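PDB 3NF4: acyl-CoA dehydrogenase from Mycobacterium thermoresistibile, which probably catalyses the FAD-dependent alpha,beta-dehydrogenation of acyl-CoA thioesters, passing the electrons taken from the substrate to its bound flavin. Local coordinates for residues 247-252 against 318-323; 304-309 against 325-330. One frame throughout, in Å; residues are numbered along the deposited sequence.

Contact 1. Residues 247-252 against 318-323; sequences LDSGRL and RPYSQQ
D248, one residue into helix 247-274, meets Y320 and S321 where helix 321-346 begins, and its side chain illustrates how one acidic side chain can pack its CB on a ring and bring its carboxylate to a helix start. Its CB lies against the phenol end of Y320, 3.6 Å from CZ of that ring and 3.5 Å from its OH. With CG anti to the carbonyl carbon (chi1 -70°), the carboxylate is carried on toward S321, whose OG is 3.3 Å from D248 CG. Both carboxylate oxygens, OD1 and OD2, sit 2.9 Å from S321 OG. OD2 also stands over one face of the Y320 ring, toward its rim, and accepts from a water at 3.2 Å. That water in turn accepts from the backbone N of Y320, the N-cap residue. Farther along the ring, L252 CD1 approaches Y320 CE2 obliquely at 3.9 Å. Y320 OH comes near S249 OG, and each has a weak hydrogen bond with R314 of helix 289-315, which brings in a third helix of the C-terminal helical domain. The chemistry implies a carboxylate set at the start of helix 321-346, close to a serine hydroxyl and linked by a water to the backbone N of the N-cap residue, a setting that would probably help to keep D248 ionised.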
loop_
_atom_site.group_PDB
_atom_site.type_symbol
_atom_site.label_atom_id
_atom_site.label_comp_id
_atom_site.label_asym_id
_atom_site.label_seq_id
_atom_site.Cartn_x
_atom_site.Cartn_y
_atom_site.Cartn_z
ATOM N N LEU A 247 1.757 -15.246 25.340
ATOM C CA LEU A 247 1.513 -14.622 24.010
ATOM C C LEU A 247 2.495 -13.486 23.705
ATOM O O LEU A 247 3.130 -13.467 22.626
ATOM C CB LEU A 247 0.054 -14.121 23.863
ATOM C CG LEU A 247 -1.111 -15.137 23.831
ATOM C CD1 LEU A 247 -2.482 -14.452 23.895
ATOM C CD2 LEU A 247 -1.040 -16.083 22.631
ATOM N N ASP A 248 2.616 -12.561 24.664
ATOM C CA ASP A 248 3.506 -11.408 24.569
ATOM C C ASP A 248 4.954 -11.809 24.232
ATOM O O ASP A 248 5.580 -11.221 23.323
ATOM C CB ASP A 248 3.435 -10.568 25.856
ATOM C CG ASP A 248 2.089 -9.820 26.014
ATOM O OD1 ASP A 248 1.183 -9.996 25.172
ATOM O OD2 ASP A 248 1.928 -9.037 26.993
ATOM N N SER A 249 5.461 -12.830 24.928
ATOM C CA SER A 249 6.834 -13.314 24.717
ATOM C C SER A 249 7.042 -13.982 23.370
ATOM O O SER A 249 8.056 -13.760 22.727
ATOM C CB SER A 249 7.264 -14.294 25.822
ATOM O OG SER A 249 7.342 -13.617 27.060
ATOM N N GLY A 250 6.096 -14.820 22.962
ATOM C CA GLY A 250 6.200 -15.498 21.679
ATOM C C GLY A 250 6.116 -14.547 20.492
ATOM O O GLY A 250 6.831 -14.715 19.487
ATOM N N ARG A 251 5.245 -13.552 20.600
ATOM C CA ARG A 251 5.080 -12.596 19.524
ATOM C C ARG A 251 6.385 -11.786 19.280
ATOM O O ARG A 251 6.726 -11.546 18.135
ATOM C CB ARG A 251 3.828 -11.714 19.747
ATOM C CG ARG A 251 2.502 -12.499 19.718
ATOM C CD ARG A 251 1.293 -11.713 20.315
ATOM N NE ARG A 251 0.016 -12.360 19.963
ATOM C CZ ARG A 251 -1.176 -12.140 20.545
ATOM N NH1 ARG A 251 -1.306 -11.270 21.531
ATOM N NH2 ARG A 251 -2.257 -12.806 20.125
ATOM N N LEU A 252 7.145 -11.446 20.333
ATOM C CA LEU A 252 8.491 -10.797 20.196
ATOM C C LEU A 252 9.591 -11.680 19.613
ATOM O O LEU A 252 10.368 -11.221 18.764
ATOM C CB LEU A 252 9.017 -10.234 21.526
ATOM C CG LEU A 252 8.279 -9.099 22.196
ATOM C CD1 LEU A 252 8.992 -8.744 23.482
ATOM C CD2 LEU A 252 8.175 -7.866 21.265
ATOM N N ARG A 318 7.215 -3.271 32.766
ATOM C CA ARG A 318 6.019 -2.488 32.409
ATOM C C ARG A 318 5.079 -3.185 31.398
ATOM O O ARG A 318 5.468 -4.178 30.784
ATOM C CB ARG A 318 6.448 -1.114 31.903
ATOM C CG ARG A 318 6.968 -0.225 33.036
ATOM C CD ARG A 318 7.901 0.841 32.519
ATOM N NE ARG A 318 7.197 1.885 31.785
ATOM C CZ ARG A 318 7.761 3.028 31.417
ATOM N NH1 ARG A 318 9.042 3.248 31.707
ATOM N NH2 ARG A 318 7.056 3.945 30.760
ATOM N N PRO A 319 3.828 -2.691 31.253
ATOM C CA PRO A 319 2.919 -3.262 30.241
ATOM C C PRO A 319 3.489 -3.166 28.810
ATOM O O PRO A 319 4.022 -2.129 28.430
ATOM C CB PRO A 319 1.648 -2.401 30.378
ATOM C CG PRO A 319 2.037 -1.222 31.252
ATOM C CD PRO A 319 3.131 -1.713 32.115
ATOM N N TYR A 320 3.398 -4.247 28.044
ATOM C CA TYR A 320 4.009 -4.281 26.708
ATOM C C TYR A 320 3.215 -5.124 25.668
ATOM O O TYR A 320 3.717 -5.478 24.610
ATOM C CB TYR A 320 5.488 -4.692 26.792
ATOM C CG TYR A 320 5.707 -6.146 27.078
ATOM C CD1 TYR A 320 5.446 -6.675 28.338
ATOM C CD2 TYR A 320 6.184 -6.999 26.091
ATOM C CE1 TYR A 320 5.644 -8.006 28.611
ATOM C CE2 TYR A 320 6.389 -8.343 26.351
ATOM C CZ TYR A 320 6.119 -8.841 27.616
ATOM O OH TYR A 320 6.316 -10.180 27.891
ATOM N N SER A 321 1.962 -5.401 26.003
ATOM C CA SER A 321 1.065 -6.217 25.207
ATOM C C SER A 321 0.714 -5.613 23.835
ATOM O O SER A 321 0.900 -6.279 22.822
ATOM C CB SER A 321 -0.211 -6.453 25.998
ATOM O OG SER A 321 -0.503 -7.831 26.026
ATOM N N GLN A 322 0.195 -4.377 23.816
ATOM C CA GLN A 322 -0.102 -3.674 22.577
ATOM C C GLN A 322 1.141 -3.622 21.684
ATOM O O GLN A 322 1.070 -3.911 20.489
ATOM C CB GLN A 322 -0.562 -2.224 22.828
ATOM C CG GLN A 322 -2.034 -1.999 23.192
ATOM C CD GLN A 322 -3.037 -2.315 22.058
ATOM O OE1 GLN A 322 -3.371 -3.492 21.819
ATOM N NE2 GLN A 322 -3.556 -1.264 21.403
ATOM N N GLN A 323 2.270 -3.266 22.297
ATOM C CA GLN A 323 3.502 -2.991 21.592
ATOM C C GLN A 323 4.124 -4.258 21.024
ATOM O O GLN A 323 4.792 -4.217 19.969
ATOM C CB GLN A 323 4.464 -2.204 22.487
ATOM C CG GLN A 323 3.905 -0.814 22.888
ATOM C CD GLN A 323 3.196 -0.761 24.247
ATOM O OE1 GLN A 323 2.861 -1.792 24.856
ATOM N NE2 GLN A 323 2.972 0.466 24.738
HETATM O O HOH W 1 2.129 -6.737 29.224
#

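Contact 2. Residues 304-309 against 325-330; sequences RATYLD and SIAKLT
Helices 289-315 and 321-346 run nearly antiparallel here, their local axes 8.7 Å apart at an angle of 159°, and T306 and Y307 of the first face A327 of the second. The pair is an antiparallel helical hairpin within the C-terminal helical domain of the acyl-CoA dehydrogenase fold, and it shows how an alanine lets two helices come close. A327 CB points at the opposing backbone, 3.9 Å from Y307 CA and 4.1 Å from Y307 CB. Beyond CB the tyrosine turns off: CG lies between its own backbone N and carbonyl carbon (chi1 81°), which carries the ring away from A327, past the carbonyl oxygen of R304 over one face, to a hydrogen bond between its OH and E85. T306 divides its two branches. Its methyl CG2, anti to the backbone N, reaches across to A327 CA at 3.9 Å and to I326 CG2 at 4.1 Å, while OG1 is engaged with the carbonyl of T302 in its own helix. No hydrogen bond joins the two segments, so the interface here is held by small apolar groups. T302 of a second subunit packs on both T306 and T330. T330 OG1 turns back to I326 O, 3.0 Å away and above the carbonyl plane, an oxygen that also accepts from T330 N.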
loop_
_atom_site.group_PDB
_atom_site.type_symbol
_atom_site.label_atom_id
_atom_site.label_comp_id
_atom_site.label_asym_id
_atom_site.label_seq_id
_atom_site.Cartn_x
_atom_site.Cartn_y
_atom_site.Cartn_z
ATOM N N ARG A 304 13.305 -3.479 13.273
ATOM C CA ARG A 304 14.259 -3.669 14.375
ATOM C C ARG A 304 13.964 -2.721 15.558
ATOM O O ARG A 304 13.870 -3.173 16.707
ATOM C CB ARG A 304 15.707 -3.467 13.895
ATOM C CG ARG A 304 16.791 -3.687 14.989
ATOM C CD ARG A 304 18.260 -3.778 14.475
ATOM N NE ARG A 304 18.445 -4.782 13.435
ATOM C CZ ARG A 304 18.618 -4.512 12.142
ATOM N NH1 ARG A 304 18.648 -3.249 11.718
ATOM N NH2 ARG A 304 18.775 -5.508 11.272
ATOM N N ALA A 305 13.802 -1.423 15.280
ATOM C CA ALA A 305 13.490 -0.437 16.336
ATOM C C ALA A 305 12.173 -0.694 17.091
ATOM O O ALA A 305 12.080 -0.476 18.298
ATOM C CB ALA A 305 13.504 0.996 15.775
ATOM N N THR A 306 11.159 -1.145 16.361
ATOM C CA THR A 306 9.877 -1.506 16.954
ATOM C C THR A 306 9.971 -2.710 17.932
ATOM O O THR A 306 9.429 -2.634 19.048
ATOM C CB THR A 306 8.782 -1.704 15.855
ATOM O OG1 THR A 306 8.758 -0.549 15.002
ATOM C CG2 THR A 306 7.450 -1.833 16.493
ATOM N N TYR A 307 10.682 -3.779 17.571
ATOM C CA TYR A 307 10.758 -4.910 18.527
ATOM C C TYR A 307 11.582 -4.572 19.787
ATOM O O TYR A 307 11.269 -5.044 20.896
ATOM C CB TYR A 307 11.092 -6.299 17.892
ATOM C CG TYR A 307 12.554 -6.617 17.576
ATOM C CD1 TYR A 307 13.458 -6.913 18.598
ATOM C CD2 TYR A 307 13.008 -6.679 16.265
ATOM C CE1 TYR A 307 14.787 -7.199 18.342
ATOM C CE2 TYR A 307 14.361 -6.990 15.973
ATOM C CZ TYR A 307 15.250 -7.240 17.032
ATOM O OH TYR A 307 16.600 -7.537 16.837
ATOM N N LEU A 308 12.578 -3.705 19.618
ATOM C CA LEU A 308 13.431 -3.280 20.717
ATOM C C LEU A 308 12.737 -2.347 21.690
ATOM O O LEU A 308 12.979 -2.437 22.896
ATOM C CB LEU A 308 14.713 -2.648 20.200
ATOM C CG LEU A 308 15.690 -3.561 19.458
ATOM C CD1 LEU A 308 16.777 -2.658 18.898
ATOM C CD2 LEU A 308 16.242 -4.630 20.393
ATOM N N ASP A 309 11.882 -1.458 21.170
ATOM C CA ASP A 309 11.079 -0.588 22.017
ATOM C C ASP A 309 10.197 -1.435 22.966
ATOM O O ASP A 309 10.140 -1.157 24.178
ATOM C CB ASP A 309 10.233 0.371 21.171
ATOM C CG ASP A 309 9.417 1.348 22.013
ATOM O OD1 ASP A 309 8.465 0.911 22.719
ATOM O OD2 ASP A 309 9.698 2.581 21.950
ATOM N N SER A 325 2.163 -6.908 19.973
ATOM C CA SER A 325 1.326 -7.176 18.790
ATOM C C SER A 325 1.736 -6.332 17.570
ATOM O O SER A 325 1.803 -6.828 16.435
ATOM C CB SER A 325 -0.164 -6.941 19.091
ATOM O OG SER A 325 -0.659 -8.059 19.792
ATOM N N ILE A 326 1.993 -5.057 17.839
ATOM C CA ILE A 326 2.440 -4.109 16.827
ATOM C C ILE A 326 3.798 -4.582 16.264
ATOM O O ILE A 326 3.969 -4.674 15.041
ATOM C CB ILE A 326 2.471 -2.677 17.426
ATOM C CG1 ILE A 326 1.043 -2.161 17.607
ATOM C CG2 ILE A 326 3.305 -1.721 16.604
ATOM C CD1 ILE A 326 0.970 -0.795 18.346
ATOM N N ALA A 327 4.736 -4.928 17.135
ATOM C CA ALA A 327 6.045 -5.430 16.658
ATOM C C ALA A 327 5.955 -6.660 15.709
ATOM O O ALA A 327 6.604 -6.703 14.667
ATOM C CB ALA A 327 6.991 -5.720 17.844
ATOM N N LYS A 328 5.128 -7.647 16.060
ATOM C CA LYS A 328 4.991 -8.882 15.270
ATOM C C LYS A 328 4.342 -8.612 13.900
ATOM O O LYS A 328 4.853 -9.052 12.877
ATOM C CB LYS A 328 4.232 -9.941 16.097
ATOM C CG LYS A 328 4.235 -11.342 15.508
ATOM C CD LYS A 328 3.073 -11.551 14.530
ATOM C CE LYS A 328 3.072 -12.985 14.006
ATOM N NZ LYS A 328 2.318 -13.113 12.744
ATOM N N LEU A 329 3.226 -7.876 13.887
ATOM C CA LEU A 329 2.566 -7.426 12.648
ATOM C C LEU A 329 3.515 -6.663 11.716
ATOM O O LEU A 329 3.630 -6.990 10.522
ATOM C CB LEU A 329 1.374 -6.522 12.966
ATOM C CG LEU A 329 0.721 -5.829 11.759
ATOM C CD1 LEU A 329 -0.123 -6.815 10.984
ATOM C CD2 LEU A 329 -0.146 -4.688 12.192
ATOM N N THR A 330 4.175 -5.640 12.263
ATOM C CA THR A 330 5.110 -4.769 11.523
ATOM C C THR A 330 6.276 -5.569 10.941
ATOM O O THR A 330 6.550 -5.503 9.739
ATOM C CB THR A 330 5.628 -3.677 12.516
ATOM O OG1 THR A 330 4.555 -2.758 12.775
ATOM C CG2 THR A 330 6.850 -2.911 11.997
#

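Contact 1 and contact 2 lie 10 Å apart, centre to centre, and share helix 321-346: the first uses its start, the second the turns that follow. Helix 247-274 is the partner in one and helix 289-315 in the other, so three helices of the C-terminal domain meet. L252 of contact 1 joins them directly, its CD2 being 4.2 Å from A327 CB and from Y307 O, while R251 O lies 3.6 Å from K328 CB. The S249 side chain of contact 1 is about 14 Å from the bound FAD, so it does not touch the flavin. Both contacts also reach a second subunit, at R318 and at T306.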